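Local coordinates for packaging protein UL32 (PDB 6XF9), which forms a pentameric ring required for packaging of the viral genome, and probably helps bring new capsids to the nuclear compartments where that DNA is cleaved and packaged, at residues D[7-10]-D[11-15]; D[50-53]-D[54-57]; D[144-147]-D[148-151]; D[155-158]-D[159-162]. All blocks are in the same frame, centred on the assembly; numbering follows the deposited sequence.

Contact 1 of 4, residues D[7-10]-D[11-15]; sequences LGTI and TRHRD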
ATOM      1  N   LEU D   7     -51.271  10.185  24.188  1.00 53.91           N
ATOM      2  CA  LEU D   7     -51.214  11.638  24.247  1.00 55.89           C
ATOM      3  C   LEU D   7     -51.571  12.155  25.640  1.00 56.72           C
ATOM      4  O   LEU D   7     -50.851  12.997  26.204  1.00 57.85           O
ATOM      5  CB  LEU D   7     -52.150  12.199  23.186  1.00 56.71           C
ATOM      6  CG  LEU D   7     -52.237  13.697  22.979  1.00 58.85           C
ATOM      7  CD1 LEU D   7     -50.872  14.346  23.077  1.00 59.99           C
ATOM      8  CD2 LEU D   7     -52.861  13.925  21.594  1.00 59.37           C
ATOM      9  N   GLY D   8     -52.608  11.575  26.256  1.00 55.27           N
ATOM     10  CA  GLY D   8     -52.981  11.978  27.602  1.00 55.85           C
ATOM     11  C   GLY D   8     -51.844  11.858  28.600  1.00 55.87           C
ATOM     12  O   GLY D   8     -51.691  12.709  29.480  1.00 57.19           O
ATOM     13  N   THR D   9     -51.028  10.800  28.481  1.00 63.19           N
ATOM     14  CA  THR D   9     -49.910  10.630  29.407  1.00 62.82           C
ATOM     15  C   THR D   9     -48.919  11.777  29.250  1.00 64.28           C
ATOM     16  O   THR D   9     -48.327  12.255  30.232  1.00 65.02           O
ATOM     17  CB  THR D   9     -49.201   9.302  29.159  1.00 60.92           C
ATOM     18  OG1 THR D   9     -50.141   8.286  28.761  1.00 59.90           O
ATOM     19  CG2 THR D   9     -48.504   8.868  30.434  1.00 60.59           C
ATOM     20  N   ILE D  10     -48.730  12.229  28.007  1.00 61.04           N
ATOM     21  CA  ILE D  10     -47.853  13.366  27.737  1.00 62.78           C
ATOM     22  C   ILE D  10     -48.424  14.623  28.367  1.00 64.82           C
ATOM     23  O   ILE D  10     -47.701  15.408  29.000  1.00 66.14           O
ATOM     24  CB  ILE D  10     -47.642  13.541  26.222  1.00 63.07           C
ATOM     25  CG1 ILE D  10     -46.728  12.433  25.677  1.00 60.96           C
ATOM     26  CG2 ILE D  10     -47.055  14.915  25.945  1.00 65.42           C
ATOM     27  CD1 ILE D  10     -46.889  12.193  24.208  1.00 60.58           C
ATOM     28  N   THR D  11     -49.731  14.845  28.163  1.00 69.89           N
ATOM     29  CA  THR D  11     -50.390  16.061  28.636  1.00 71.58           C
ATOM     30  C   THR D  11     -50.343  16.200  30.162  1.00 71.99           C
ATOM     31  O   THR D  11     -50.002  17.271  30.681  1.00 73.63           O
ATOM     32  CB  THR D  11     -51.848  16.072  28.157  1.00 71.32           C
ATOM     33  OG1 THR D  11     -51.918  16.475  26.780  1.00 71.98           O
ATOM     34  CG2 THR D  11     -52.657  17.026  28.976  1.00 72.59           C
ATOM     35  N   ARG D  12     -50.623  15.123  30.904  1.00 84.16           N
ATOM     36  CA  ARG D  12     -50.700  15.297  32.355  1.00 84.89           C
ATOM     37  C   ARG D  12     -49.354  15.647  32.977  1.00 85.67           C
ATOM     38  O   ARG D  12     -49.305  16.393  33.964  1.00 87.26           O
ATOM     39  CB  ARG D  12     -51.330  14.083  33.011  1.00 83.74           C
ATOM     40  CG  ARG D  12     -50.432  12.998  33.433  1.00 82.44           C
ATOM     41  CD  ARG D  12     -51.346  11.981  34.059  1.00 82.24           C
ATOM     42  NE  ARG D  12     -52.210  11.531  32.971  1.00 81.43           N
ATOM     43  CZ  ARG D  12     -52.832  10.364  32.929  1.00 80.70           C
ATOM     44  NH1 ARG D  12     -52.705   9.517  33.942  1.00 81.41           N
ATOM     45  NH2 ARG D  12     -53.582  10.057  31.875  1.00 80.02           N
ATOM     46  N   HIS D  13     -48.250  15.169  32.412  1.00 70.37           N
ATOM     47  CA  HIS D  13     -46.939  15.442  32.987  1.00 70.99           C
ATOM     48  C   HIS D  13     -46.245  16.602  32.285  1.00 72.56           C
ATOM     49  O   HIS D  13     -45.010  16.693  32.306  1.00 72.97           O
ATOM     50  CB  HIS D  13     -46.059  14.194  32.950  1.00 69.04           C
ATOM     51  CG  HIS D  13     -46.636  13.048  33.708  1.00 67.56           C
ATOM     52  ND1 HIS D  13     -47.453  12.110  33.119  1.00 66.06           N
ATOM     53  CD2 HIS D  13     -46.545  12.708  35.012  1.00 67.73           C
ATOM     54  CE1 HIS D  13     -47.822  11.224  34.026  1.00 65.32           C
ATOM     55  NE2 HIS D  13     -47.285  11.564  35.182  1.00 66.29           N
ATOM     56  N   ARG D  14     -47.026  17.505  31.681  1.00 59.97           N
ATOM     57  CA  ARG D  14     -46.460  18.681  31.029  1.00 61.79           C
ATOM     58  C   ARG D  14     -45.451  19.367  31.926  1.00 63.35           C
ATOM     59  O   ARG D  14     -44.427  19.853  31.450  1.00 64.53           O
ATOM     60  CB  ARG D  14     -47.581  19.651  30.635  1.00 62.94           C
ATOM     61  CG  ARG D  14     -47.133  20.940  29.963  1.00 64.98           C
ATOM     62  CD  ARG D  14     -48.331  21.716  29.375  1.00 65.86           C
ATOM     63  NE  ARG D  14     -48.177  23.154  29.572  1.00 67.89           N
ATOM     64  CZ  ARG D  14     -48.774  24.119  28.872  1.00 69.03           C
ATOM     65  NH1 ARG D  14     -49.605  23.853  27.865  1.00 68.41           N
ATOM     66  NH2 ARG D  14     -48.514  25.378  29.185  1.00 70.76           N
ATOM     67  N   ASP D  15     -45.647  19.291  33.237  1.00 75.88           N
ATOM     68  CA  ASP D  15     -44.736  19.947  34.165  1.00 77.30           C
ATOM     69  C   ASP D  15     -43.352  19.312  34.107  1.00 76.58           C
ATOM     70  O   ASP D  15     -42.358  20.006  33.880  1.00 78.00           O
ATOM     71  CB  ASP D  15     -45.306  19.900  35.586  1.00 77.61           C
TER
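H13 reaches back to T9 with its imidazole and so shows how a side chain can take over a carbonyl where a helix stops. The bond from H13 ND1 to T9 O is 3.0 Å long and almost straight, with an N-H...O angle of 175°. The oxygen lies in the plane of the ring, at its edge, and ND1 in turn lies in the carbonyl plane. CG of H13 stands beside its backbone N and opposite its carbonyl carbon (chi1 -60°), which swings the ring back over the preceding turn. H13 is also the residue that leaves the helical path after helix 7-12 and the N-cap residue of helix 14-22.

Backbone bonds make up the second group. T11 N donates to L7 O and R12 N to G8 O (3.0 Å), the ordinary i to i+4 ladder of the short helix.

Looser contacts form the third. The chain of R12, bent at chi3, folds back over the G8 carbonyl, with R12 NE 3.7 Å from G8 O and the guanidinium oblique to it. Its charged end goes elsewhere, R12 NH1 forming a salt bridge with E101.

Helix 89-106 receives this turn: T9, I10 and H13 all pack on it, and H13 NE2 is hydrogen-bonded to H104 ND1, the two rings being close to parallel. With ND1 donating and NE2 engaged, both nitrogens of the buried imidazole are satisfied and its rotation is fixed, which ties the end of helix 7-12 to its neighbour.

Contact 2 of 4, residues D[50-53]-D[54-57]; sequences SPCR and VCQL. With ZN (zinc ion), chain O.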
ATOM      1  N   SER D  50     -19.155   5.196  31.635  1.00 59.74           N
ATOM      2  CA  SER D  50     -20.066   5.802  32.597  1.00 60.04           C
ATOM      3  C   SER D  50     -21.367   4.996  32.720  1.00 58.45           C
ATOM      4  O   SER D  50     -21.807   4.353  31.762  1.00 56.85           O
ATOM      5  CB  SER D  50     -20.363   7.237  32.218  1.00 60.92           C
ATOM      6  OG  SER D  50     -20.627   7.346  30.838  1.00 59.94           O
ATOM      7  N   PRO D  51     -22.007   5.026  33.889  1.00 62.96           N
ATOM      8  CA  PRO D  51     -23.233   4.247  34.088  1.00 61.21           C
ATOM      9  C   PRO D  51     -24.395   4.737  33.241  1.00 59.68           C
ATOM     10  O   PRO D  51     -24.411   5.856  32.732  1.00 60.36           O
ATOM     11  CB  PRO D  51     -23.534   4.442  35.576  1.00 62.21           C
ATOM     12  CG  PRO D  51     -22.887   5.717  35.912  1.00 63.90           C
ATOM     13  CD  PRO D  51     -21.623   5.739  35.114  1.00 64.61           C
ATOM     14  N   CYS D  52     -25.378   3.855  33.083  1.00 56.30           N
ATOM     15  CA  CYS D  52     -26.645   4.234  32.485  1.00 54.78           C
ATOM     16  C   CYS D  52     -27.533   4.865  33.544  1.00 55.62           C
ATOM     17  O   CYS D  52     -27.946   4.194  34.490  1.00 56.03           O
ATOM     18  CB  CYS D  52     -27.327   3.017  31.890  1.00 53.20           C
ATOM     19  SG  CYS D  52     -28.927   3.508  31.262  1.00 52.10           S
ATOM     20  N   ARG D  53     -27.841   6.145  33.393  1.00 53.37           N
ATOM     21  CA  ARG D  53     -28.582   6.838  34.443  1.00 54.55           C
ATOM     22  C   ARG D  53     -29.960   6.235  34.662  1.00 53.54           C
ATOM     23  O   ARG D  53     -30.425   6.156  35.806  1.00 54.46           O
ATOM     24  CB  ARG D  53     -28.673   8.321  34.114  1.00 56.18           C
ATOM     25  CG  ARG D  53     -27.352   9.046  34.340  1.00 58.12           C
ATOM     26  CD  ARG D  53     -27.437  10.451  33.814  1.00 60.20           C
ATOM     27  NE  ARG D  53     -27.983  11.388  34.785  1.00 62.30           N
ATOM     28  CZ  ARG D  53     -27.279  11.947  35.758  1.00 64.18           C
ATOM     29  NH1 ARG D  53     -25.991  11.653  35.903  1.00 64.38           N
ATOM     30  NH2 ARG D  53     -27.871  12.801  36.576  1.00 65.80           N
ATOM     31  N   VAL D  54     -30.619   5.772  33.595  1.00 48.84           N
ATOM     32  CA  VAL D  54     -31.944   5.175  33.759  1.00 47.81           C
ATOM     33  C   VAL D  54     -31.842   3.820  34.439  1.00 47.47           C
ATOM     34  O   VAL D  54     -32.671   3.475  35.281  1.00 48.04           O
ATOM     35  CB  VAL D  54     -32.674   5.077  32.409  1.00 46.25           C
ATOM     36  CG1 VAL D  54     -33.948   4.293  32.558  1.00 45.49           C
ATOM     37  CG2 VAL D  54     -32.999   6.449  31.912  1.00 47.01           C
ATOM     38  N   CYS D  55     -30.853   3.014  34.074  1.00 52.96           N
ATOM     39  CA  CYS D  55     -30.658   1.761  34.798  1.00 53.30           C
ATOM     40  C   CYS D  55     -30.399   2.035  36.270  1.00 54.84           C
ATOM     41  O   CYS D  55     -30.860   1.292  37.142  1.00 55.48           O
ATOM     42  CB  CYS D  55     -29.491   0.972  34.207  1.00 53.16           C
ATOM     43  SG  CYS D  55     -29.802   0.093  32.642  1.00 51.85           S
ATOM     44  N   GLN D  56     -29.687   3.121  36.566  1.00 67.73           N
ATOM     45  CA  GLN D  56     -29.340   3.421  37.954  1.00 69.46           C
ATOM     46  C   GLN D  56     -30.556   3.909  38.725  1.00 69.84           C
ATOM     47  O   GLN D  56     -30.714   3.596  39.911  1.00 70.98           O
ATOM     48  CB  GLN D  56     -28.194   4.440  38.010  1.00 70.69           C
ATOM     49  CG  GLN D  56     -26.859   3.851  37.547  1.00 70.54           C
ATOM     50  CD  GLN D  56     -26.313   2.829  38.532  1.00 71.49           C
ATOM     51  OE1 GLN D  56     -26.884   2.636  39.612  1.00 72.30           O
ATOM     52  NE2 GLN D  56     -25.234   2.136  38.152  1.00 71.46           N
ATOM     53  N   LEU D  57     -31.413   4.688  38.072  1.00 61.16           N
ATOM     54  CA  LEU D  57     -32.674   5.085  38.682  1.00 61.63           C
ATOM     55  C   LEU D  57     -33.489   3.861  39.079  1.00 61.16           C
ATOM     56  O   LEU D  57     -33.994   3.776  40.204  1.00 62.40           O
ATOM     57  CB  LEU D  57     -33.444   5.973  37.714  1.00 61.17           C
ATOM     58  CG  LEU D  57     -34.721   6.596  38.238  1.00 62.18           C
ATOM     59  CD1 LEU D  57     -34.402   7.411  39.489  1.00 64.45           C
ATOM     60  CD2 LEU D  57     -35.302   7.482  37.138  1.00 61.86           C
TER
HETATM   61 ZN    ZN O 501     -29.893   1.470  30.851  1.00 50.90          ZN
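A CxxC pair at the start of helix 53-60 supplies two of the four ligands of a zinc site built from three cysteines and one histidine; the pair is C52 and C55, and H130 and C136 complete the set. Both sulfur atoms, C52 SG and C55 SG, stand 2.3 Å from the zinc ion. They subtend about 113° at the metal, close to the tetrahedral value, and C52 CB touches C55 CB at 3.8 Å. Different first torsions bring the thiolates together: SG of C52 is opposite its backbone N (chi1 176°), whereas SG of C55 lies beside its own.

C52 is also the N-cap residue. Its SG accepts from C55 N at 3.4 Å, along a nearly straight path of 170°, and its carbonyl starts the i to i+4 bonding through the 2.9 Å bond from Q56 N to C52 O. L57 N then bonds to R53 O in the next step.

Q56, bent at chi2, lays its chain beside this cap. Its CG comes within 3.3 Å of C52 O and its NE2 within 3.9 Å of P51 CB. The amide end points to a neighbouring subunit, where Q56 NE2 and C52 N each bond to an oxygen of D331; F335 of that subunit packs on C55, so the zinc site lies directly against the subunit interface.

R53, on another side of the turn, gives its NH2 to R121 O. The C52 sulfur thus serves metal and backbone at once, and donation from C55 N at a helix start would be expected to draw off some thiolate charge.

Contact 3 of 4, residues D[144-147]-D[148-151]; sequences KILG and ISNL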
ATOM      1  N   LYS D 144     -22.902 -13.391  25.464  1.00 70.45           N
ATOM      2  CA  LYS D 144     -22.873 -12.447  24.369  1.00 70.55           C
ATOM      3  C   LYS D 144     -22.614 -11.027  24.779  1.00 69.55           C
ATOM      4  O   LYS D 144     -22.542 -10.147  23.952  1.00 69.14           O
ATOM      5  CB  LYS D 144     -24.212 -12.448  23.679  1.00 69.19           C
ATOM      6  CG  LYS D 144     -24.545 -13.717  22.967  1.00 70.23           C
ATOM      7  CD  LYS D 144     -25.913 -13.593  22.346  1.00 68.89           C
ATOM      8  CE  LYS D 144     -26.266 -14.863  21.594  1.00 69.28           C
ATOM      9  NZ  LYS D 144     -27.623 -14.824  20.969  1.00 68.01           N
ATOM     10  N   ILE D 145     -22.428 -10.803  26.056  1.00 63.64           N
ATOM     11  CA  ILE D 145     -22.335  -9.433  26.551  1.00 61.92           C
ATOM     12  C   ILE D 145     -21.057  -8.770  26.066  1.00 63.23           C
ATOM     13  O   ILE D 145     -21.089  -7.622  25.612  1.00 62.65           O
ATOM     14  CB  ILE D 145     -22.429  -9.383  28.084  1.00 60.80           C
ATOM     15  CG1 ILE D 145     -23.874  -9.511  28.561  1.00 59.50           C
ATOM     16  CG2 ILE D 145     -21.878  -8.052  28.578  1.00 59.69           C
ATOM     17  CD1 ILE D 145     -24.777  -8.374  28.048  1.00 58.07           C
ATOM     18  N   LEU D 146     -19.907  -9.452  26.176  1.00 55.36           N
ATOM     19  CA  LEU D 146     -18.653  -8.804  25.788  1.00 55.72           C
ATOM     20  C   LEU D 146     -18.719  -8.269  24.359  1.00 54.94           C
ATOM     21  O   LEU D 146     -18.436  -7.091  24.113  1.00 54.00           O
ATOM     22  CB  LEU D 146     -17.463  -9.756  25.952  1.00 56.32           C
ATOM     23  CG  LEU D 146     -16.798  -9.821  27.343  1.00 55.94           C
ATOM     24  CD1 LEU D 146     -15.474 -10.574  27.291  1.00 56.40           C
ATOM     25  CD2 LEU D 146     -16.605  -8.451  27.968  1.00 54.64           C
ATOM     26  N   GLY D 147     -19.121  -9.110  23.413  1.00 55.17           N
ATOM     27  CA  GLY D 147     -19.300  -8.649  22.044  1.00 53.85           C
ATOM     28  C   GLY D 147     -20.193  -7.430  21.938  1.00 52.76           C
ATOM     29  O   GLY D 147     -19.929  -6.519  21.143  1.00 51.75           O
ATOM     30  N   ILE D 148     -21.304  -7.422  22.686  1.00 49.00           N
ATOM     31  CA  ILE D 148     -22.215  -6.282  22.640  1.00 47.15           C
ATOM     32  C   ILE D 148     -21.507  -5.020  23.087  1.00 46.50           C
ATOM     33  O   ILE D 148     -21.720  -3.942  22.518  1.00 45.11           O
ATOM     34  CB  ILE D 148     -23.479  -6.533  23.485  1.00 46.21           C
ATOM     35  CG1 ILE D 148     -24.391  -7.554  22.817  1.00 46.53           C
ATOM     36  CG2 ILE D 148     -24.264  -5.244  23.628  1.00 43.97           C
ATOM     37  CD1 ILE D 148     -25.349  -8.237  23.757  1.00 46.18           C
ATOM     38  N   SER D 149     -20.665  -5.118  24.121  1.00 51.79           N
ATOM     39  CA  SER D 149     -19.999  -3.918  24.621  1.00 50.94           C
ATOM     40  C   SER D 149     -19.044  -3.334  23.577  1.00 51.18           C
ATOM     41  O   SER D 149     -18.797  -2.118  23.572  1.00 50.41           O
ATOM     42  CB  SER D 149     -19.295  -4.194  25.954  1.00 51.39           C
ATOM     43  OG  SER D 149     -18.012  -4.770  25.798  1.00 53.03           O
ATOM     44  N   ASN D 150     -18.460  -4.169  22.708  1.00 58.74           N
ATOM     45  CA  ASN D 150     -17.659  -3.602  21.625  1.00 57.57           C
ATOM     46  C   ASN D 150     -18.522  -2.695  20.755  1.00 56.14           C
ATOM     47  O   ASN D 150     -18.186  -1.526  20.532  1.00 55.30           O
ATOM     48  CB  ASN D 150     -16.976  -4.707  20.809  1.00 57.90           C
ATOM     49  CG  ASN D 150     -15.928  -5.506  21.657  1.00 59.51           C
ATOM     50  OD1 ASN D 150     -15.218  -4.945  22.521  1.00 59.23           O
ATOM     51  ND2 ASN D 150     -15.811  -6.807  21.382  1.00 60.48           N
ATOM     52  N   LEU D 151     -19.683  -3.192  20.317  1.00 48.12           N
ATOM     53  CA  LEU D 151     -20.560  -2.392  19.467  1.00 46.37           C
ATOM     54  C   LEU D 151     -21.103  -1.180  20.201  1.00 45.36           C
ATOM     55  O   LEU D 151     -21.256  -0.109  19.606  1.00 44.12           O
ATOM     56  CB  LEU D 151     -21.703  -3.244  18.923  1.00 46.46           C
ATOM     57  CG  LEU D 151     -21.242  -4.295  17.917  1.00 46.99           C
ATOM     58  CD1 LEU D 151     -22.404  -5.078  17.389  1.00 46.98           C
ATOM     59  CD2 LEU D 151     -20.497  -3.639  16.792  1.00 46.06           C
TER
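Residues K144 to G147 meet I148 to L151 as successive turns at the N-terminal end of helix 145-164, a side-chain-to-backbone contact at the surface of the subunit, where a neighbouring subunit packs on it. The example illustrates a familiar α-helical motif, in which a serine hydroxyl folds back onto a carbonyl of the preceding turn. OG of S149 sits between its own backbone N and carbonyl carbon (chi1 83°), a position that directs it at L146.

Backbone bonds run alongside: I148 N to K144 O, S149 N to I145 O (2.9 Å) and N150 N to L146 O (3.2 Å). The last step, L151 N to G147 O, is long and weak at 3.4 Å.

I148 flanks the K144 carbonyl oxygen, with CG1 and CD1 each 3.4 Å from K144 O, and I148 CD1 touches I145 CD1 at 4.3 Å. I145, L146 and S149 pack against a neighbouring subunit, and N150 OD1 accepts from H458 N of that subunit. I148 lies between N326 of the same neighbour and E416 of its own chain, which L151 also touches.

L146 O is gripped twice, by N150 N nearly along its axis and by S149 OG, 2.9 Å away and in the carbonyl plane on a lone pair.

Contact 4 of 4, residues D[155-158]-D[159-162]; sequences KSEF and IRGM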
ATOM      1  N   LYS D 155     -20.884   2.826  19.087  1.00 48.80           N
ATOM      2  CA  LYS D 155     -22.046   3.702  19.012  1.00 47.02           C
ATOM      3  C   LYS D 155     -21.832   4.945  19.847  1.00 46.98           C
ATOM      4  O   LYS D 155     -21.976   6.063  19.346  1.00 46.72           O
ATOM      5  CB  LYS D 155     -23.304   2.945  19.434  1.00 46.78           C
ATOM      6  CG  LYS D 155     -23.931   2.178  18.288  1.00 46.55           C
ATOM      7  CD  LYS D 155     -25.166   1.457  18.690  1.00 46.52           C
ATOM      8  CE  LYS D 155     -24.824   0.092  19.212  1.00 48.30           C
ATOM      9  NZ  LYS D 155     -26.056  -0.614  19.668  1.00 48.60           N
ATOM     10  N   SER D 156     -21.436   4.777  21.112  1.00 44.21           N
ATOM     11  CA  SER D 156     -21.205   5.927  21.987  1.00 44.77           C
ATOM     12  C   SER D 156     -20.221   6.914  21.367  1.00 45.44           C
ATOM     13  O   SER D 156     -20.463   8.129  21.352  1.00 45.56           O
ATOM     14  CB  SER D 156     -20.653   5.452  23.337  1.00 46.42           C
ATOM     15  OG  SER D 156     -21.553   4.614  24.029  1.00 46.05           O
ATOM     16  N   GLU D 157     -19.100   6.406  20.838  1.00 69.96           N
ATOM     17  CA  GLU D 157     -18.070   7.289  20.291  1.00 70.27           C
ATOM     18  C   GLU D 157     -18.628   8.139  19.162  1.00 69.02           C
ATOM     19  O   GLU D 157     -18.494   9.370  19.172  1.00 69.43           O
ATOM     20  CB  GLU D 157     -16.867   6.480  19.809  1.00 70.76           C
ATOM     21  CG  GLU D 157     -16.151   5.795  20.948  1.00 72.59           C
ATOM     22  CD  GLU D 157     -15.514   6.802  21.903  1.00 73.97           C
ATOM     23  OE1 GLU D 157     -14.580   7.527  21.458  1.00 74.12           O
ATOM     24  OE2 GLU D 157     -15.958   6.873  23.083  1.00 74.79           O
ATOM     25  N   PHE D 158     -19.283   7.507  18.184  1.00 47.80           N
ATOM     26  CA  PHE D 158     -19.750   8.303  17.056  1.00 46.75           C
ATOM     27  C   PHE D 158     -20.958   9.161  17.401  1.00 46.34           C
ATOM     28  O   PHE D 158     -21.198  10.160  16.729  1.00 46.34           O
ATOM     29  CB  PHE D 158     -20.050   7.423  15.865  1.00 45.83           C
ATOM     30  CG  PHE D 158     -18.836   7.035  15.108  1.00 46.21           C
ATOM     31  CD1 PHE D 158     -17.927   6.152  15.656  1.00 47.34           C
ATOM     32  CD2 PHE D 158     -18.583   7.583  13.848  1.00 45.61           C
ATOM     33  CE1 PHE D 158     -16.777   5.782  14.944  1.00 47.82           C
ATOM     34  CE2 PHE D 158     -17.448   7.228  13.130  1.00 45.94           C
ATOM     35  CZ  PHE D 158     -16.541   6.322  13.679  1.00 47.05           C
ATOM     36  N   ILE D 159     -21.781   8.780  18.372  1.00 46.52           N
ATOM     37  CA  ILE D 159     -22.803   9.730  18.790  1.00 46.88           C
ATOM     38  C   ILE D 159     -22.155  10.901  19.504  1.00 48.51           C
ATOM     39  O   ILE D 159     -22.543  12.056  19.298  1.00 49.28           O
ATOM     40  CB  ILE D 159     -23.892   9.059  19.637  1.00 46.67           C
ATOM     41  CG1 ILE D 159     -24.688   8.118  18.742  1.00 45.32           C
ATOM     42  CG2 ILE D 159     -24.815  10.119  20.208  1.00 47.69           C
ATOM     43  CD1 ILE D 159     -25.522   7.163  19.476  1.00 45.11           C
ATOM     44  N   ARG D 160     -21.155  10.626  20.353  1.00 53.86           N
ATOM     45  CA  ARG D 160     -20.432  11.705  21.023  1.00 55.56           C
ATOM     46  C   ARG D 160     -19.759  12.635  20.008  1.00 55.43           C
ATOM     47  O   ARG D 160     -19.662  13.844  20.243  1.00 56.69           O
ATOM     48  CB  ARG D 160     -19.399  11.127  21.993  1.00 56.56           C
ATOM     49  CG  ARG D 160     -19.039  12.110  23.089  1.00 58.91           C
ATOM     50  CD  ARG D 160     -18.133  11.526  24.183  1.00 60.40           C
ATOM     51  NE  ARG D 160     -16.794  11.246  23.685  1.00 59.94           N
ATOM     52  CZ  ARG D 160     -16.287  10.029  23.527  1.00 59.59           C
ATOM     53  NH1 ARG D 160     -17.003   8.958  23.856  1.00 59.34           N
ATOM     54  NH2 ARG D 160     -15.054   9.886  23.049  1.00 59.52           N
ATOM     55  N   GLY D 161     -19.279  12.092  18.886  1.00 59.01           N
ATOM     56  CA  GLY D 161     -18.773  12.940  17.816  1.00 58.55           C
ATOM     57  C   GLY D 161     -19.817  13.913  17.294  1.00 58.52           C
ATOM     58  O   GLY D 161     -19.535  15.088  17.072  1.00 59.48           O
ATOM     59  N   MET D 162     -21.042  13.432  17.073  1.00 62.73           N
ATOM     60  CA  MET D 162     -22.108  14.320  16.604  1.00 62.94           C
ATOM     61  C   MET D 162     -22.411  15.435  17.598  1.00 65.05           C
ATOM     62  O   MET D 162     -22.870  16.514  17.201  1.00 65.82           O
ATOM     63  CB  MET D 162     -23.370  13.513  16.330  1.00 61.97           C
ATOM     64  CG  MET D 162     -23.230  12.609  15.153  1.00 60.43           C
ATOM     65  SD  MET D 162     -24.818  11.891  14.729  1.00 59.90           S
ATOM     66  CE  MET D 162     -24.819  10.430  15.780  1.00 59.35           C
TER
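E157 and R160 run alongside each other, their charged ends brought together on one side of the helix. R160 NH2 donates to E157 OE1 at 2.9 Å, reaching the syn side of that oxygen but about 30° out of the carboxylate plane. R160 NH1 meets E157 OE2 at a very short 2.5 Å. The pair forms a salt bridge, with the length of the NH1 to OE2 bond doubtful; it is not flat, since the carboxylate and guanidinium planes are turned 61° apart. A bend at chi2 of E157 (-66°) and another at chi3 of R160 bring the groups together.

Such an i to i+3 ion pair rides on the α-helical i to i+4 bonds of helix 145-164, here an unbroken run: I159 N to K155 O, R160 N to S156 O (2.8 Å), G161 N to E157 O, and M162 N to F158 O at 3.3 Å. Beside F158 O, M162 curls back so that its CE is 3.8 Å from that oxygen. I159 likewise sets its CG1 3.5 Å from K155 O.

Further out, R160 NH1 has a second partner in L46 O, and E157 packs on P48 and T168. Helix 416-430 backs another side of the turn: F158 meets L424, I159 meets F423, and K155 sends NZ to Q419 and to E416 in a salt bridge.

How the contacts relate
All four are local contacts spaced along one chain, and only contact 2 holds metal ligands. Contacts 3 and 4 share helix 145-164, with centres about 17 Å apart: its start faces a neighbouring subunit, as contact 2 does, while residues 155-162, further along it, are largely buried. Contact 4 comes within about 7 Å of contact 2 at the nearest atoms, and the side chain of S156 is about 11 Å from the zinc of contact 2. A second zinc lies about 9 Å from the side chain of L151 in contact 3. Contact 1 stands apart, its centre about 24 Å from that of contact 2 and 36 Å from that of contact 3.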